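Local coordinates for Hpy188I (Helicobacter pylori, PDB 3OQG), which cleaves specific DNA sites as a restriction endonuclease of the GIY-YIG nuclease family, probably with the help of a divalent metal ion, at residues T92-S97 against S112-F117; Y73-Q78 against Q120-I125. All coordinates share one frame; numbering follows the deposited sequence.

Interaction 1 of 2, residues T92-S97 against S112-F117. With nucleotides of chain C.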
loop_
_atom_site.group_PDB
_atom_site.type_symbol
_atom_site.label_atom_id
_atom_site.label_comp_id
_atom_site.label_asym_id
_atom_site.label_seq_id
_atom_site.Cartn_x
_atom_site.Cartn_y
_atom_site.Cartn_z
ATOM N N THR A 92 15.346 0.363 5.461
ATOM C CA THR A 92 15.973 1.364 4.619
ATOM C C THR A 92 15.014 1.806 3.507
ATOM O O THR A 92 14.899 2.992 3.224
ATOM C CB THR A 92 17.299 0.846 4.017
ATOM O OG1 THR A 92 17.083 -0.405 3.354
ATOM C CG2 THR A 92 18.329 0.666 5.124
ATOM N N LYS A 93 14.344 0.842 2.880
ATOM C CA LYS A 93 13.358 1.143 1.836
ATOM C C LYS A 93 12.127 1.871 2.403
ATOM O O LYS A 93 11.574 2.795 1.771
ATOM C CB LYS A 93 12.966 -0.130 1.075
ATOM C CG LYS A 93 14.085 -0.679 0.187
ATOM C CD LYS A 93 13.509 -1.734 -0.733
ATOM C CE LYS A 93 14.554 -2.512 -1.449
ATOM N NZ LYS A 93 13.888 -3.548 -2.304
ATOM N N ARG A 94 11.680 1.470 3.590
ATOM C CA ARG A 94 10.558 2.155 4.212
ATOM C C ARG A 94 10.915 3.609 4.511
ATOM O O ARG A 94 10.090 4.497 4.340
ATOM C CB ARG A 94 10.063 1.444 5.484
ATOM C CG ARG A 94 8.838 2.124 6.139
ATOM C CD ARG A 94 7.611 2.093 5.210
ATOM N NE ARG A 94 6.431 2.845 5.651
ATOM C CZ ARG A 94 6.140 4.093 5.286
ATOM N NH1 ARG A 94 6.947 4.774 4.520
ATOM N NH2 ARG A 94 4.993 4.650 5.675
ATOM N N VAL A 95 12.136 3.852 4.990
ATOM C CA VAL A 95 12.594 5.230 5.199
ATOM C C VAL A 95 12.682 6.011 3.877
ATOM O O VAL A 95 12.287 7.164 3.830
ATOM C CB VAL A 95 13.919 5.256 5.975
ATOM C CG1 VAL A 95 14.490 6.713 6.039
ATOM C CG2 VAL A 95 13.685 4.663 7.361
ATOM N N GLN A 96 13.234 5.391 2.834
ATOM C CA GLN A 96 13.215 5.901 1.446
ATOM C C GLN A 96 11.794 6.380 1.098
ATOM O O GLN A 96 11.568 7.514 0.657
ATOM C CB GLN A 96 13.660 4.726 0.565
ATOM C CG GLN A 96 14.008 5.000 -0.855
ATOM C CD GLN A 96 14.669 3.719 -1.413
ATOM O OE1 GLN A 96 14.164 3.105 -2.340
ATOM N NE2 GLN A 96 15.754 3.259 -0.739
ATOM N N SER A 97 10.825 5.523 1.368
ATOM C CA SER A 97 9.409 5.861 1.160
ATOM C C SER A 97 8.986 7.085 1.998
ATOM O O SER A 97 8.405 8.040 1.468
ATOM C CB SER A 97 8.535 4.631 1.444
ATOM O OG SER A 97 7.161 4.897 1.140
ATOM N N SER A 112 2.193 9.697 -0.669
ATOM C CA SER A 112 1.102 9.357 0.233
ATOM C C SER A 112 0.941 10.464 1.276
ATOM O O SER A 112 1.918 11.138 1.672
ATOM C CB SER A 112 1.316 8.026 0.947
ATOM O OG SER A 112 2.489 8.045 1.743
ATOM N N THR A 113 -0.294 10.677 1.709
ATOM C CA THR A 113 -0.548 11.629 2.800
ATOM C C THR A 113 0.182 11.233 4.096
ATOM O O THR A 113 0.655 12.112 4.817
ATOM C CB THR A 113 -2.068 11.895 3.082
ATOM O OG1 THR A 113 -2.654 10.723 3.647
ATOM C CG2 THR A 113 -2.804 12.313 1.812
ATOM N N THR A 114 0.324 9.932 4.337
ATOM C CA THR A 114 1.087 9.406 5.469
ATOM C C THR A 114 2.541 9.838 5.414
ATOM O O THR A 114 3.096 10.313 6.410
ATOM C CB THR A 114 1.060 7.853 5.490
ATOM O OG1 THR A 114 -0.280 7.403 5.655
ATOM C CG2 THR A 114 1.901 7.299 6.627
ATOM N N ASN A 115 3.177 9.617 4.274
ATOM C CA ASN A 115 4.601 9.935 4.181
ATOM C C ASN A 115 4.824 11.445 4.350
ATOM O O ASN A 115 5.773 11.875 5.003
ATOM C CB ASN A 115 5.215 9.404 2.900
ATOM C CG ASN A 115 5.437 7.918 2.945
ATOM O OD1 ASN A 115 5.544 7.333 4.020
ATOM N ND2 ASN A 115 5.521 7.293 1.771
ATOM N N TYR A 116 3.918 12.236 3.796
ATOM C CA TYR A 116 3.942 13.695 3.994
ATOM C C TYR A 116 3.808 14.092 5.466
ATOM O O TYR A 116 4.626 14.843 5.992
ATOM C CB TYR A 116 2.841 14.331 3.174
ATOM C CG TYR A 116 2.617 15.782 3.466
ATOM C CD1 TYR A 116 3.509 16.757 3.046
ATOM C CD2 TYR A 116 1.499 16.185 4.197
ATOM C CE1 TYR A 116 3.275 18.125 3.341
ATOM C CE2 TYR A 116 1.258 17.530 4.475
ATOM C CZ TYR A 116 2.145 18.486 4.070
ATOM O OH TYR A 116 1.857 19.822 4.367
ATOM N N PHE A 117 2.776 13.589 6.127
ATOM C CA PHE A 117 2.561 13.894 7.537
ATOM C C PHE A 117 3.773 13.459 8.391
ATOM O O PHE A 117 4.246 14.211 9.243
ATOM C CB PHE A 117 1.265 13.255 8.044
ATOM C CG PHE A 117 1.186 13.203 9.553
ATOM C CD1 PHE A 117 0.918 14.349 10.279
ATOM C CD2 PHE A 117 1.494 12.033 10.235
ATOM C CE1 PHE A 117 0.918 14.323 11.674
ATOM C CE2 PHE A 117 1.500 12.004 11.627
ATOM C CZ PHE A 117 1.212 13.151 12.346
ATOM P P DG C 6 2.497 2.280 7.337
ATOM O OP1 DG C 6 2.827 1.397 8.474
ATOM O OP2 DG C 6 2.935 3.700 7.344
ATOM O "O5'" DG C 6 3.004 1.582 6.000
ATOM C "C5'" DG C 6 2.275 0.479 5.469
ATOM C "C4'" DG C 6 2.621 0.259 4.017
ATOM O "O4'" DG C 6 2.206 1.386 3.207
ATOM C "C3'" DG C 6 4.115 0.067 3.743
ATOM O "O3'" DG C 6 4.289 -1.093 2.932
ATOM C "C2'" DG C 6 4.503 1.313 2.969
ATOM C "C1'" DG C 6 3.211 1.588 2.234
ATOM N N9 DG C 6 3.081 2.933 1.682
ATOM C C8 DG C 6 3.079 4.135 2.353
ATOM N N7 DG C 6 3.014 5.167 1.553
ATOM C C5 DG C 6 2.949 4.612 0.279
ATOM C C6 DG C 6 2.882 5.233 -0.999
ATOM O O6 DG C 6 2.876 6.444 -1.274
ATOM N N1 DG C 6 2.833 4.284 -2.024
ATOM C C2 DG C 6 2.860 2.924 -1.841
ATOM N N2 DG C 6 2.824 2.164 -2.949
ATOM N N3 DG C 6 2.923 2.340 -0.661
ATOM C C4 DG C 6 2.970 3.237 0.345
ATOM P P DT C 5 -2.349 6.197 8.253
ATOM O OP1 DT C 5 -2.391 5.527 9.570
ATOM O OP2 DT C 5 -1.560 7.439 8.079
ATOM O "O5'" DT C 5 -1.816 5.130 7.208
ATOM C "C5'" DT C 5 -2.179 3.763 7.313
ATOM C "C4'" DT C 5 -1.265 2.943 6.439
ATOM O "O4'" DT C 5 -1.596 3.201 5.060
ATOM C "C3'" DT C 5 0.203 3.328 6.619
ATOM O "O3'" DT C 5 0.903 2.236 7.211
ATOM C "C2'" DT C 5 0.692 3.701 5.224
ATOM C "C1'" DT C 5 -0.418 3.239 4.283
ATOM N N1 DT C 5 -0.677 4.137 3.140
ATOM C C2 DT C 5 -0.548 3.632 1.864
ATOM O O2 DT C 5 -0.195 2.489 1.627
ATOM N N3 DT C 5 -0.847 4.524 0.869
ATOM C C4 DT C 5 -1.245 5.839 1.015
ATOM O O4 DT C 5 -1.487 6.521 0.020
ATOM C C5 DT C 5 -1.343 6.306 2.377
ATOM C C7 DT C 5 -1.766 7.719 2.628
ATOM C C6 DT C 5 -1.055 5.444 3.357
ATOM P P DA C 7 5.755 -1.549 2.494
ATOM O OP1 DA C 7 5.879 -2.983 2.828
ATOM O OP2 DA C 7 6.759 -0.582 3.013
ATOM O "O5'" DA C 7 5.726 -1.407 0.908
ATOM C "C5'" DA C 7 4.728 -2.092 0.153
ATOM C "C4'" DA C 7 5.012 -1.992 -1.328
ATOM O "O4'" DA C 7 4.804 -0.636 -1.785
ATOM C "C3'" DA C 7 6.420 -2.384 -1.765
ATOM O "O3'" DA C 7 6.347 -3.185 -2.950
ATOM C "C2'" DA C 7 7.102 -1.053 -2.031
ATOM C "C1'" DA C 7 5.960 -0.137 -2.435
ATOM N N9 DA C 7 6.147 1.250 -2.003
ATOM C C8 DA C 7 6.241 1.708 -0.708
ATOM N N7 DA C 7 6.421 3.002 -0.616
ATOM C C5 DA C 7 6.444 3.432 -1.936
ATOM C C6 DA C 7 6.614 4.702 -2.515
ATOM N N6 DA C 7 6.798 5.826 -1.809
ATOM N N1 DA C 7 6.591 4.783 -3.862
ATOM C C2 DA C 7 6.408 3.656 -4.571
ATOM N N3 DA C 7 6.241 2.411 -4.144
ATOM C C4 DA C 7 6.271 2.362 -2.800
#
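Arg94 grips Asn115 end-on, both terminal nitrogens converging on one oxygen: OD1 lies 3.0 Å from NH1 and 3.2 Å from NH2. That oxygen sits almost exactly in the guanidinium plane, while the amide is turned 60° from it, and both donors are somewhat tilted from the carbonyl plane. With CG anti to the backbone N (chi1 -178°), a bend at chi2 (64°) carries the arginine head across to Asn115. The other end of the amide is also held, since Asn115 ND2 donates to Ser97 OG over 3.0 Å in a fairly bent bond, so the amide bridges two side chains about one helical turn apart. The two helices stand nearly perpendicular; 91-98 closely follows the hairpin bearing the GIY-YIG motif, and Ser112 is the N-cap of 113-125. Ser112 OG accepts from Asn115 N, a capping bond, and donates to N7 of DG6 of chain C, 2.9 Å away. Ser97 OG similarly donates to N7 of DA7 of chain C at 2.7 Å, placing two serines on successive purines. Two further bonds go to phosphates of chain C: Arg94 NH2 reaches DG6 OP2 at 2.8 Å, and Thr114 OG1 donates to DT5 OP2 at 2.7 Å.

Interaction 2 of 2, residues Y73-Q78 against Q120-I125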
loop_
_atom_site.group_PDB
_atom_site.type_symbol
_atom_site.label_atom_id
_atom_site.label_comp_id
_atom_site.label_asym_id
_atom_site.label_seq_id
_atom_site.Cartn_x
_atom_site.Cartn_y
_atom_site.Cartn_z
ATOM N N TYR A 73 7.640 -1.922 13.145
ATOM C CA TYR A 73 8.512 -0.923 13.760
ATOM C C TYR A 73 7.756 0.070 14.619
ATOM O O TYR A 73 6.543 0.286 14.441
ATOM C CB TYR A 73 9.340 -0.188 12.705
ATOM C CG TYR A 73 8.522 0.555 11.683
ATOM C CD1 TYR A 73 8.216 -0.022 10.469
ATOM C CD2 TYR A 73 8.075 1.856 11.931
ATOM C CE1 TYR A 73 7.454 0.672 9.505
ATOM C CE2 TYR A 73 7.362 2.565 10.995
ATOM C CZ TYR A 73 7.037 1.976 9.795
ATOM O OH TYR A 73 6.299 2.663 8.876
ATOM N N VAL A 74 8.481 0.654 15.575
ATOM C CA VAL A 74 7.966 1.690 16.455
ATOM C C VAL A 74 8.946 2.844 16.396
ATOM O O VAL A 74 10.139 2.639 16.599
ATOM C CB VAL A 74 7.826 1.198 17.926
ATOM C CG1 VAL A 74 7.115 2.274 18.811
ATOM C CG2 VAL A 74 7.068 -0.159 17.967
ATOM N N PHE A 75 8.439 4.030 16.062
ATOM C CA PHE A 75 9.194 5.279 16.066
ATOM C C PHE A 75 9.010 5.927 17.426
ATOM O O PHE A 75 7.876 6.214 17.850
ATOM C CB PHE A 75 8.663 6.236 14.994
ATOM C CG PHE A 75 9.073 5.901 13.573
ATOM C CD1 PHE A 75 9.856 4.789 13.256
ATOM C CD2 PHE A 75 8.633 6.707 12.531
ATOM C CE1 PHE A 75 10.252 4.519 11.939
ATOM C CE2 PHE A 75 9.013 6.433 11.210
ATOM C CZ PHE A 75 9.807 5.335 10.919
ATOM N N VAL A 76 10.125 6.177 18.098
ATOM C CA VAL A 76 10.101 6.740 19.449
ATOM C C VAL A 76 10.902 8.030 19.439
ATOM O O VAL A 76 12.043 8.073 18.941
ATOM C CB VAL A 76 10.673 5.733 20.467
ATOM C CG1 VAL A 76 10.701 6.321 21.905
ATOM C CG2 VAL A 76 9.866 4.457 20.416
ATOM N N ILE A 77 10.325 9.079 20.006
ATOM C CA ILE A 77 10.957 10.399 20.043
ATOM C C ILE A 77 10.947 10.885 21.483
ATOM O O ILE A 77 9.877 11.049 22.079
ATOM C CB ILE A 77 10.229 11.424 19.153
ATOM C CG1 ILE A 77 10.093 10.906 17.723
ATOM C CG2 ILE A 77 10.948 12.801 19.243
ATOM C CD1 ILE A 77 9.263 11.816 16.796
ATOM N N GLN A 78 12.133 11.112 22.040
ATOM C CA GLN A 78 12.275 11.465 23.458
ATOM C C GLN A 78 11.390 10.589 24.343
ATOM O O GLN A 78 10.618 11.083 25.175
ATOM C CB GLN A 78 11.986 12.951 23.676
ATOM C CG GLN A 78 13.069 13.849 23.119
ATOM C CD GLN A 78 12.896 15.295 23.521
ATOM O OE1 GLN A 78 12.201 15.609 24.486
ATOM N NE2 GLN A 78 13.555 16.186 22.794
ATOM N N GLN A 120 7.229 15.474 7.404
ATOM C CA GLN A 120 7.162 16.895 7.765
ATOM C C GLN A 120 7.123 17.049 9.281
ATOM O O GLN A 120 7.751 17.965 9.825
ATOM C CB GLN A 120 5.993 17.614 7.111
ATOM C CG GLN A 120 6.063 17.665 5.586
ATOM C CD GLN A 120 7.362 18.241 5.078
ATOM O OE1 GLN A 120 7.867 19.257 5.603
ATOM N NE2 GLN A 120 7.911 17.619 4.040
ATOM N N SER A 121 6.413 16.148 9.955
ATOM C CA SER A 121 6.348 16.188 11.429
ATOM C C SER A 121 7.710 15.905 12.043
ATOM O O SER A 121 8.149 16.617 12.945
ATOM C CB SER A 121 5.311 15.199 11.972
ATOM O OG SER A 121 3.990 15.625 11.647
ATOM N N LEU A 122 8.388 14.874 11.552
ATOM C CA LEU A 122 9.722 14.549 12.062
ATOM C C LEU A 122 10.750 15.648 11.783
ATOM O O LEU A 122 11.605 15.923 12.624
ATOM C CB LEU A 122 10.188 13.191 11.520
ATOM C CG LEU A 122 9.365 11.961 11.929
ATOM C CD1 LEU A 122 10.045 10.645 11.515
ATOM C CD2 LEU A 122 8.967 11.895 13.391
ATOM N N LEU A 123 10.687 16.267 10.606
ATOM C CA LEU A 123 11.579 17.377 10.287
ATOM C C LEU A 123 11.337 18.577 11.215
ATOM O O LEU A 123 12.280 19.237 11.672
ATOM C CB LEU A 123 11.421 17.791 8.800
ATOM C CG LEU A 123 11.959 16.836 7.730
ATOM C CD1 LEU A 123 11.670 17.409 6.321
ATOM C CD2 LEU A 123 13.444 16.512 7.929
ATOM N N LYS A 124 10.067 18.874 11.483
ATOM C CA LYS A 124 9.688 20.031 12.306
ATOM C C LYS A 124 10.039 19.836 13.771
ATOM O O LYS A 124 10.555 20.758 14.426
ATOM C CB LYS A 124 8.201 20.334 12.138
ATOM C CG LYS A 124 7.680 21.564 12.838
ATOM C CD LYS A 124 8.258 22.881 12.304
ATOM C CE LYS A 124 7.711 24.093 13.083
ATOM N NZ LYS A 124 8.196 24.127 14.513
ATOM N N ILE A 125 9.761 18.641 14.290
ATOM C CA ILE A 125 10.110 18.297 15.671
ATOM C C ILE A 125 11.634 18.317 15.801
ATOM O O ILE A 125 12.196 18.774 16.809
ATOM C CB ILE A 125 9.553 16.924 16.033
ATOM C CG1 ILE A 125 8.007 16.962 16.106
ATOM C CG2 ILE A 125 10.185 16.397 17.338
ATOM C CD1 ILE A 125 7.389 15.571 16.185
#
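The Phe75 ring meets Leu122 obliquely, its CD2 lying 4.3 Å from Leu122 CD1, a contact neither squarely over the face nor at the edge. Over one face of the ring, displaced toward the rim, lies CE2 of Tyr73, 3.6 Å above the plane; the ring of Tyr98 also meets it, with the two planes about 50° apart. The rest of the contact is aliphatic. Ile77 CD1 presses on Leu122 CD2 at 3.4 Å, closer than ordinary van der Waals contact, so packing is tight here. Almost one helical turn after Leu122, Ile125 meets Ile77 through its CG2, 4.1 Å from CG2 of Ile77. In Ile77, chi1 of -54° puts CG1, and with it CD1, beside the backbone N and CG2 beside the carbonyl carbon, so its two branches serve different helix residues: CD1 goes to Leu122 and CG2 to Ile125. Strand 71-77 is the first strand of the hairpin that carries the GIY-YIG motif, and helix 113-125 packs on its sheet, running roughly parallel to the strand, local axes 22° apart. Phe75 and Ile77, two apart, point to the same side of the strand, as Leu122 and Ile125, three apart, do on the helix. Val129, Val131 and Leu47 from neighbouring strands touch Phe75, whereas Ile77 also packs on Phe82 of the hairpin's second strand and Ile125 on Val23.

In the fold
Helix 113-125 serves both contacts: its N-terminal turn faces DNA in interaction 1, and its C-terminal part packs against the sheet in interaction 2. Along the chain the first contact is nested within the loop closed by the second, and their centres are 12 Å apart. The two touch where Tyr73 OH lies 3.2 Å from Arg94 NE. Tyr98 joins them further: it hydrogen-bonds Tyr73, forms a cation-pi contact with Arg94 and meets the Phe75 ring. The Arg94 side chain lies about 7 Å from that of His86, seen to bind calcium in a structure of this protein, though none is bound here, and about 7 Å from a bound sodium ion; the Phe75 side chain is about 10 Å from that of His86.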